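Local coordinates for protein cysteine protease (Xylella fastidiosa, PDB 3OIS) that is probably a cysteine peptidase of the papain family and binds the nucleotide uridine-5'-diphosphate, at residues F204-S209 with H237-V242. Numbering follows the deposited sequence. Where two conformers were deposited one is given.
Sequences FVFGFS and HAVLCV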
loop_
_atom_site.group_PDB
_atom_site.type_symbol
_atom_site.label_atom_id
_atom_site.label_comp_id
_atom_site.label_asym_id
_atom_site.label_seq_id
_atom_site.Cartn_x
_atom_site.Cartn_y
_atom_site.Cartn_z
ATOM N N PHE A 204 8.702 2.682 -1.597
ATOM C CA PHE A 204 7.741 2.577 -2.725
ATOM C C PHE A 204 6.604 1.666 -2.302
ATOM O O PHE A 204 6.746 0.867 -1.369
ATOM C CB PHE A 204 8.499 2.013 -3.977
ATOM C CG PHE A 204 9.159 0.703 -3.761
ATOM C CD1 PHE A 204 8.460 -0.503 -3.909
ATOM C CD2 PHE A 204 10.541 0.635 -3.556
ATOM C CE1 PHE A 204 9.090 -1.725 -3.680
ATOM C CE2 PHE A 204 11.199 -0.643 -3.395
ATOM C CZ PHE A 204 10.456 -1.806 -3.499
ATOM N N VAL A 205 5.464 1.860 -2.958
ATOM C CA VAL A 205 4.315 0.990 -2.731
ATOM C C VAL A 205 4.232 0.054 -3.890
ATOM O O VAL A 205 4.669 0.397 -4.988
ATOM C CB VAL A 205 2.964 1.730 -2.636
ATOM C CG1 VAL A 205 2.900 2.543 -1.347
ATOM C CG2 VAL A 205 2.702 2.538 -3.908
ATOM N N PHE A 206 3.761 -1.169 -3.597
ATOM C CA PHE A 206 3.512 -2.133 -4.661
ATOM C C PHE A 206 2.491 -3.125 -4.252
ATOM O O PHE A 206 2.064 -3.148 -3.097
ATOM C CB PHE A 206 4.804 -2.845 -5.064
ATOM C CG PHE A 206 5.297 -3.830 -4.044
ATOM C CD1 PHE A 206 5.947 -3.355 -2.859
ATOM C CD2 PHE A 206 5.093 -5.179 -4.218
ATOM C CE1 PHE A 206 6.429 -4.324 -1.902
ATOM C CE2 PHE A 206 5.519 -6.159 -3.291
ATOM C CZ PHE A 206 6.233 -5.739 -2.130
ATOM N N GLY A 207 2.030 -3.904 -5.238
ATOM C CA GLY A 207 0.933 -4.846 -5.072
ATOM C C GLY A 207 1.491 -6.252 -5.219
ATOM O O GLY A 207 2.479 -6.499 -5.949
ATOM N N PHE A 208 0.933 -7.237 -4.555
ATOM C CA PHE A 208 1.389 -8.563 -4.820
ATOM C C PHE A 208 0.292 -9.616 -4.566
ATOM O O PHE A 208 -0.695 -9.365 -3.814
ATOM C CB PHE A 208 2.665 -8.891 -3.990
ATOM C CG PHE A 208 2.490 -8.886 -2.483
ATOM C CD1 PHE A 208 2.477 -7.676 -1.727
ATOM C CD2 PHE A 208 2.398 -10.108 -1.791
ATOM C CE1 PHE A 208 2.420 -7.729 -0.299
ATOM C CE2 PHE A 208 2.349 -10.155 -0.372
ATOM C CZ PHE A 208 2.308 -8.965 0.363
ATOM N N SER A 209 0.478 -10.799 -5.132
ATOM C CA SER A 209 -0.463 -11.893 -4.820
ATOM C C SER A 209 -0.057 -12.559 -3.549
ATOM O O SER A 209 1.140 -12.886 -3.380
ATOM C CB SER A 209 -0.465 -12.913 -5.958
ATOM O OG SER A 209 -1.059 -12.289 -7.102
ATOM N N HIS A 237 -2.709 -7.971 -2.368
ATOM C CA HIS A 237 -2.396 -7.063 -1.256
ATOM C C HIS A 237 -1.475 -5.965 -1.748
ATOM O O HIS A 237 -0.863 -6.144 -2.801
ATOM C CB HIS A 237 -1.775 -7.818 -0.059
ATOM C CG HIS A 237 -1.882 -7.069 1.215
ATOM N ND1 HIS A 237 -0.938 -7.107 2.233
ATOM C CD2 HIS A 237 -2.869 -6.271 1.654
ATOM C CE1 HIS A 237 -1.353 -6.358 3.234
ATOM N NE2 HIS A 237 -2.515 -5.826 2.903
ATOM N N ALA A 238 -1.364 -4.870 -0.990
ATOM C CA ALA A 238 -0.419 -3.779 -1.369
ATOM C C ALA A 238 0.159 -3.251 -0.079
ATOM O O ALA A 238 -0.553 -3.182 0.943
ATOM C CB ALA A 238 -1.122 -2.676 -2.129
ATOM N N VAL A 239 1.478 -2.967 -0.154
ATOM C CA VAL A 239 2.197 -2.534 1.080
ATOM C C VAL A 239 3.209 -1.481 0.698
ATOM O O VAL A 239 3.454 -1.194 -0.469
ATOM C CB VAL A 239 2.960 -3.752 1.692
ATOM C CG1 VAL A 239 1.960 -4.814 2.159
ATOM C CG2 VAL A 239 3.891 -4.373 0.654
ATOM N N LEU A 240 3.790 -0.849 1.719
ATOM C CA LEU A 240 4.942 0.053 1.538
ATOM C C LEU A 240 6.241 -0.758 1.785
ATOM O O LEU A 240 6.384 -1.432 2.833
ATOM C CB LEU A 240 4.842 1.217 2.552
ATOM C CG LEU A 240 5.956 2.295 2.361
ATOM C CD1 LEU A 240 5.525 3.218 1.171
ATOM C CD2 LEU A 240 6.085 3.110 3.692
ATOM N N CYS A 241 7.208 -0.686 0.852
ATOM C CA CYS A 241 8.485 -1.315 1.075
ATOM C C CYS A 241 9.493 -0.309 1.649
ATOM O O CYS A 241 9.590 0.792 1.180
ATOM C CB CYS A 241 9.013 -1.825 -0.291
ATOM S SG CYS A 241 10.636 -2.635 -0.142
ATOM N N VAL A 242 10.224 -0.712 2.670
ATOM C CA VAL A 242 11.050 0.305 3.368
ATOM C C VAL A 242 12.467 -0.081 3.448
ATOM O O VAL A 242 13.248 0.583 4.149
ATOM C CB VAL A 242 10.515 0.503 4.878
ATOM C CG1 VAL A 242 9.066 1.073 4.854
ATOM C CG2 VAL A 242 10.539 -0.813 5.701
#
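The Phe204 ring lies across the side chain of Cys241, and following that cysteine outward shows how it is held. Its CB sits over one face of the ring, 3.7 Å from the centroid of Phe204, in a CH-pi contact; the same CB of Cys241 touches the edge of the Phe206 ring at CE1. SG, placed anti to the backbone N of Cys241 (chi1 180°), stays on that same side of the Phe204 ring and approaches it obliquely, 3.5 Å from CZ of Phe204, a sulfur-aromatic contact.

Phe206 and Phe208 flank Val239 on the same face of the sheet. CG2 of Val239 meets Phe206 CE1 at 3.6 Å and also touches CE1 of Phe208, while CG1 lies in the plane of the Phe208 ring, at its edge. All three phenylalanines have CG between the backbone N and the carbonyl carbon (chi1 57° to 72°), which leans their rings over the neighbouring strand. On the other face of the sheet, Val205 CG1 meets Leu240 CD1 at 3.7 Å, and both residues touch helix 78-93. Gly207 faces Ala238, with their CA atoms 4.1 Å apart.

Between the two layers of side chains, backbone bonds join Phe204 with Cys241, Phe206 with Val239 and Phe208 with His237. Five are sound, Cys241 N to Phe204 O being short at 2.7 Å and nearly straight; the bond from Phe204 N to Cys241 O is weak. On its other edge, strand 204-211 pairs with 280-287, while 233-245 continues the sheet to 250-254. The ladder is therefore an interior antiparallel pair in the beta-rich domain of a papain-like fold; its His237 end, with Cys78 and Asn255 beside the histidine, probably corresponds to the Cys-His-Asn catalytic site of papain-family proteases.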